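Local structure of putative glucose-6-phosphate 1-epimerase (Salmonella typhimurium, 2HTA) at residues Trp96-Pro101 with Gly106-Gly111; Ala56-His61 with Phe82-Ala87. The protein probably interconverts the alpha and beta anomers of glucose 6-phosphate and related hexose 6-phosphates, as a sugar-phosphate mutarotase. All coordinates share one frame; numbering follows the deposited sequence.

Interaction 1 of 2, residues Trp96-Pro101 with Gly106-Gly111; sequences WPWFGP and GLPSHG
With CG of Trp98 tucked between its own backbone N and carbonyl carbon (chi1 64°), the indole swings over the backbone of His110 and Gly111. In Phe99 CG lies opposite the backbone N (chi1 174°), and its ring runs beside the imidazole of His110, both side chains pointing the same way. Gly111 CA sits over the centre of the six-membered ring of Trp98, 3.4 Å from its centroid, in a CH-pi contact. At the edge of the same indole, NE1 donates to Pro108 O at 3.0 Å, the acceptor lying in the ring plane and the donor in the carbonyl plane; this somewhat bent bond and the CH-pi contact together restrict the rotation of the indole. Leu107 crosses the far end of the ring at about a right angle, its CB 4.0 Å from Trp98 CZ2. Further along the chain, His110 N gives a fairly straight bond to Gly100 O (2.9 Å), coming in from above the carbonyl plane, and Ser109 CA touches the same oxygen. The rings of Phe99 and His110 meet obliquely, planes at 36°, with CE1 of Phe99 3.5 Å from CE1 of His110. Pro97, preceded by a cis peptide bond, packs on Thr174 of strand 172-183. The Phe99 side chain also touches Glu282, and the His110 ring meets that of His179 edge-to-face. Aromatic packing and main-chain bonds thus hold this loop beside the probable active site, placing His110 and Phe99 directly against the two residues inferred to be catalytic, His179 and Glu282.

Interaction 2 of 2, residues Ala56-His61 with Phe82-Ala87; sequences ALQGAH and FKTGVA
Two hydrogen bonds from the carboxamide of Gln58 join it to the backbone of the 82-87 loop. OE1 accepts from Gly85 N at 2.8 Å, with the N-H aimed almost straight at the oxygen (175°) but arriving above the plane of the amide. NE2 donates to Lys83 O at 3.2 Å, and here the acceptor lies close to the amide plane. With CG opposite the backbone N (chi1 -178°) and the chain extended beyond it, Gln58 spans the gap between backbones whose nearest CA atoms, those of Gln58 and Gly85, are 7.6 Å apart. Both the donor and the acceptor end of the amide are used, which settles its flip. Outside the pair of loops, Thr84 N bonds to the carboxylate of Asp40.

Both loops are built on type II beta turns. Leu57 to Ala60 lies in the hairpin connection between antiparallel strands 51-56 and 61-67, with Gln58 and Gly59 at the two central positions; Lys83 to Val86 is the turn that Gln58 grips. In that second turn Val86 N also bonds to Lys83 O, reaching it from the opposite face of the carbonyl to Gln58 NE2, so one oxygen serves both the turn and the bridge.

Van der Waals contact is slight: Gln58 OE1 approaches Thr84 CA at 3.5 Å, and the Gln58 side chain touches Leu41 of strand 41-48. Among charges, Lys83 NZ forms a salt bridge with Asp39.

How the interactions relate
After helix 14-22 the chain runs through the five-stranded antiparallel sheet, where residues 56-61 link strands 51-56 and 61-67. Interaction 2 then closes the excursion that follows strand 61-67, bringing 82-87 back to that connection. Next comes short strand 94-95, part of the sheet holding 172-183 and 278-286, and interaction 1 closes a much tighter loop, with four residues between its segments. The two loops follow in series, neither nested nor crossed; the nearest atoms of interactions 1 and 2 are about 7 Å apart. Between them in sequence lies Arg89, and just beyond 106-111 comes Arg114, both substrate-binding by similarity.

Interaction 1 of 2, residues Trp96-Pro101 with Gly106-Gly111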
loop_
_atom_site.group_PDB
_atom_site.type_symbol
_atom_site.label_atom_id
_atom_site.label_comp_id
_atom_site.label_asym_id
_atom_site.label_seq_id
_atom_site.Cartn_x
_atom_site.Cartn_y
_atom_site.Cartn_z
ATOM N N TRP A 96 10.476 -0.318 0.302
ATOM C CA TRP A 96 11.664 0.493 0.009
ATOM C C TRP A 96 12.816 0.066 0.932
ATOM O O TRP A 96 12.595 -0.134 2.104
ATOM C CB TRP A 96 11.306 1.960 0.257
ATOM C CG TRP A 96 12.353 2.936 -0.252
ATOM C CD1 TRP A 96 12.357 3.580 -1.443
ATOM C CD2 TRP A 96 13.516 3.405 0.471
ATOM N NE1 TRP A 96 13.488 4.380 -1.545
ATOM C CE2 TRP A 96 14.204 4.289 -0.378
ATOM C CE3 TRP A 96 14.041 3.132 1.747
ATOM C CZ2 TRP A 96 15.417 4.917 0.001
ATOM C CZ3 TRP A 96 15.239 3.763 2.144
ATOM C CH2 TRP A 96 15.907 4.641 1.261
ATOM N N PRO A 97 14.088 0.046 0.445
ATOM C CA PRO A 97 14.608 0.400 -0.863
ATOM C C PRO A 97 14.718 -0.770 -1.850
ATOM O O PRO A 97 15.467 -0.657 -2.821
ATOM C CB PRO A 97 16.002 0.966 -0.512
ATOM C CG PRO A 97 16.467 0.072 0.641
ATOM C CD PRO A 97 15.183 -0.338 1.375
ATOM N N TRP A 98 13.983 -1.868 -1.640
ATOM C CA TRP A 98 13.796 -2.848 -2.723
ATOM C C TRP A 98 12.400 -3.369 -2.761
ATOM O O TRP A 98 11.689 -3.314 -1.761
ATOM C CB TRP A 98 14.838 -4.020 -2.704
ATOM C CG TRP A 98 14.724 -4.892 -1.473
ATOM C CD1 TRP A 98 13.926 -6.013 -1.306
ATOM C CD2 TRP A 98 15.406 -4.689 -0.245
ATOM N NE1 TRP A 98 14.093 -6.521 -0.036
ATOM C CE2 TRP A 98 15.001 -5.741 0.638
ATOM C CE3 TRP A 98 16.378 -3.770 0.186
ATOM C CZ2 TRP A 98 15.487 -5.855 1.952
ATOM C CZ3 TRP A 98 16.865 -3.889 1.507
ATOM C CH2 TRP A 98 16.411 -4.921 2.366
ATOM N N PHE A 99 11.979 -3.791 -3.936
ATOM C CA PHE A 99 10.687 -4.421 -4.128
ATOM C C PHE A 99 10.927 -5.942 -4.299
ATOM O O PHE A 99 11.857 -6.355 -5.008
ATOM C CB PHE A 99 10.012 -3.863 -5.401
ATOM C CG PHE A 99 8.733 -4.579 -5.754
ATOM C CD1 PHE A 99 7.607 -4.491 -4.907
ATOM C CD2 PHE A 99 8.670 -5.406 -6.863
ATOM C CE1 PHE A 99 6.424 -5.170 -5.229
ATOM C CE2 PHE A 99 7.496 -6.101 -7.173
ATOM C CZ PHE A 99 6.361 -5.943 -6.338
ATOM N N GLY A 100 10.101 -6.739 -3.644
ATOM C CA GLY A 100 10.081 -8.204 -3.822
ATOM C C GLY A 100 11.176 -8.862 -2.975
ATOM O O GLY A 100 11.737 -8.250 -2.078
ATOM N N PRO A 101 11.512 -10.105 -3.284
ATOM C CA PRO A 101 12.502 -10.827 -2.457
ATOM C C PRO A 101 13.853 -10.127 -2.364
ATOM O O PRO A 101 14.329 -9.574 -3.369
ATOM C CB PRO A 101 12.606 -12.186 -3.163
ATOM C CG PRO A 101 11.355 -12.362 -3.868
ATOM C CD PRO A 101 10.970 -10.944 -4.378
ATOM N N GLY A 106 18.673 -13.846 4.078
ATOM C CA GLY A 106 18.078 -13.550 5.374
ATOM C C GLY A 106 17.299 -12.230 5.442
ATOM O O GLY A 106 16.587 -12.003 6.417
ATOM N N LEU A 107 17.454 -11.340 4.457
ATOM C CA LEU A 107 16.640 -10.079 4.418
ATOM C C LEU A 107 15.197 -10.331 3.942
ATOM O O LEU A 107 14.942 -11.239 3.157
ATOM C CB LEU A 107 17.322 -9.003 3.528
ATOM C CG LEU A 107 18.519 -8.210 4.076
ATOM C CD1 LEU A 107 18.113 -7.213 5.129
ATOM C CD2 LEU A 107 19.558 -9.204 4.654
ATOM N N PRO A 108 14.233 -9.498 4.423
ATOM C CA PRO A 108 12.842 -9.729 4.066
ATOM C C PRO A 108 12.540 -9.221 2.658
ATOM O O PRO A 108 13.337 -8.460 2.089
ATOM C CB PRO A 108 12.055 -8.911 5.135
ATOM C CG PRO A 108 12.981 -7.753 5.503
ATOM C CD PRO A 108 14.426 -8.356 5.343
ATOM N N SER A 109 11.406 -9.630 2.112
ATOM C CA SER A 109 10.832 -9.010 0.926
ATOM C C SER A 109 10.545 -7.518 1.187
ATOM O O SER A 109 10.335 -7.119 2.333
ATOM C CB SER A 109 9.514 -9.715 0.575
ATOM O OG SER A 109 9.782 -10.882 -0.209
ATOM N N HIS A 110 10.537 -6.729 0.118
ATOM C CA HIS A 110 9.952 -5.358 0.148
ATOM C C HIS A 110 10.681 -4.387 1.066
ATOM O O HIS A 110 10.064 -3.444 1.628
ATOM C CB HIS A 110 8.445 -5.406 0.470
ATOM C CG HIS A 110 7.662 -6.272 -0.463
ATOM N ND1 HIS A 110 7.837 -6.245 -1.835
ATOM C CD2 HIS A 110 6.716 -7.210 -0.226
ATOM C CE1 HIS A 110 7.025 -7.120 -2.402
ATOM N NE2 HIS A 110 6.339 -7.724 -1.446
ATOM N N GLY A 111 12.006 -4.575 1.207
ATOM C CA GLY A 111 12.822 -3.579 1.900
ATOM C C GLY A 111 12.775 -3.608 3.405
ATOM O O GLY A 111 12.499 -4.661 4.013
HETATM O O HOH W 1 9.739 -1.404 3.148
#

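Interaction 2 of 2, residues Ala56-His61 with Phe82-Ala87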
loop_
_atom_site.group_PDB
_atom_site.type_symbol
_atom_site.label_atom_id
_atom_site.label_comp_id
_atom_site.label_asym_id
_atom_site.label_seq_id
_atom_site.Cartn_x
_atom_site.Cartn_y
_atom_site.Cartn_z
ATOM N N ALA A 56 -0.360 3.399 10.706
ATOM C CA ALA A 56 0.602 3.124 11.759
ATOM C C ALA A 56 1.802 4.041 11.512
ATOM O O ALA A 56 2.235 4.243 10.346
ATOM C CB ALA A 56 1.051 1.642 11.708
ATOM N N LEU A 57 2.402 4.533 12.610
ATOM C CA LEU A 57 3.690 5.220 12.519
ATOM C C LEU A 57 4.724 4.275 11.957
ATOM O O LEU A 57 5.608 4.703 11.186
ATOM C CB LEU A 57 4.183 5.764 13.867
ATOM C CG LEU A 57 3.357 6.959 14.366
ATOM C CD1 LEU A 57 3.794 7.377 15.781
ATOM C CD2 LEU A 57 3.477 8.188 13.399
ATOM N N GLN A 58 4.652 3.011 12.374
ATOM C CA GLN A 58 5.539 1.980 11.807
ATOM C C GLN A 58 5.266 1.768 10.328
ATOM O O GLN A 58 4.163 1.366 9.939
ATOM C CB GLN A 58 5.405 0.665 12.582
ATOM C CG GLN A 58 6.323 -0.418 12.065
ATOM C CD GLN A 58 6.322 -1.563 13.028
ATOM O OE1 GLN A 58 6.923 -1.476 14.082
ATOM N NE2 GLN A 58 5.635 -2.616 12.685
ATOM N N GLY A 59 6.251 2.050 9.478
ATOM C CA GLY A 59 6.026 1.969 8.050
ATOM C C GLY A 59 5.235 3.103 7.402
ATOM O O GLY A 59 4.873 2.981 6.215
ATOM N N ALA A 60 4.965 4.191 8.136
ATOM C CA ALA A 60 3.992 5.220 7.681
ATOM C C ALA A 60 2.900 4.516 6.894
ATOM O O ALA A 60 2.655 4.833 5.711
ATOM C CB ALA A 60 4.675 6.263 6.791
ATOM N N HIS A 61 2.298 3.516 7.524
ATOM C CA HIS A 61 1.513 2.510 6.825
ATOM C C HIS A 61 0.048 2.899 6.857
ATOM O O HIS A 61 -0.608 2.864 7.904
ATOM C CB HIS A 61 1.691 1.155 7.531
ATOM C CG HIS A 61 1.288 -0.034 6.702
ATOM N ND1 HIS A 61 2.157 -1.080 6.421
ATOM C CD2 HIS A 61 0.088 -0.393 6.169
ATOM C CE1 HIS A 61 1.519 -1.992 5.702
ATOM N NE2 HIS A 61 0.262 -1.593 5.532
ATOM N N PHE A 82 0.135 -6.478 15.321
ATOM C CA PHE A 82 0.514 -5.081 15.538
ATOM C C PHE A 82 1.686 -5.122 16.513
ATOM O O PHE A 82 1.537 -4.860 17.684
ATOM C CB PHE A 82 -0.643 -4.208 16.074
ATOM C CG PHE A 82 -1.637 -3.843 15.007
ATOM C CD1 PHE A 82 -1.687 -2.539 14.502
ATOM C CD2 PHE A 82 -2.474 -4.811 14.449
ATOM C CE1 PHE A 82 -2.575 -2.198 13.504
ATOM C CE2 PHE A 82 -3.396 -4.455 13.422
ATOM C CZ PHE A 82 -3.411 -3.186 12.941
ATOM N N LYS A 83 2.851 -5.471 15.986
ATOM C CA LYS A 83 4.052 -5.751 16.780
ATOM C C LYS A 83 5.234 -4.967 16.215
ATOM O O LYS A 83 5.412 -4.843 14.979
ATOM C CB LYS A 83 4.410 -7.236 16.688
ATOM C CG LYS A 83 3.400 -8.220 17.275
ATOM C CD LYS A 83 3.335 -8.163 18.780
ATOM C CE LYS A 83 2.573 -9.385 19.351
ATOM N NZ LYS A 83 2.292 -9.063 20.797
ATOM N N THR A 84 6.058 -4.472 17.112
ATOM C CA THR A 84 7.273 -3.767 16.760
ATOM C C THR A 84 8.154 -4.503 15.763
ATOM O O THR A 84 8.591 -5.653 15.994
ATOM C CB THR A 84 8.022 -3.315 18.038
ATOM O OG1 THR A 84 7.102 -2.560 18.818
ATOM C CG2 THR A 84 9.188 -2.416 17.697
ATOM N N GLY A 85 8.355 -3.851 14.599
ATOM C CA GLY A 85 9.246 -4.412 13.575
ATOM C C GLY A 85 8.636 -5.422 12.635
ATOM O O GLY A 85 9.281 -5.845 11.678
ATOM N N VAL A 86 7.383 -5.808 12.859
ATOM C CA VAL A 86 6.738 -6.834 12.071
ATOM C C VAL A 86 5.879 -6.170 10.970
ATOM O O VAL A 86 5.065 -5.306 11.288
ATOM C CB VAL A 86 5.864 -7.720 13.018
ATOM C CG1 VAL A 86 5.029 -8.720 12.216
ATOM C CG2 VAL A 86 6.832 -8.503 13.989
ATOM N N ALA A 87 6.040 -6.597 9.732
ATOM C CA ALA A 87 5.284 -5.987 8.624
ATOM C C ALA A 87 3.815 -6.189 8.790
ATOM O O ALA A 87 3.339 -7.287 9.105
ATOM C CB ALA A 87 5.765 -6.531 7.270
#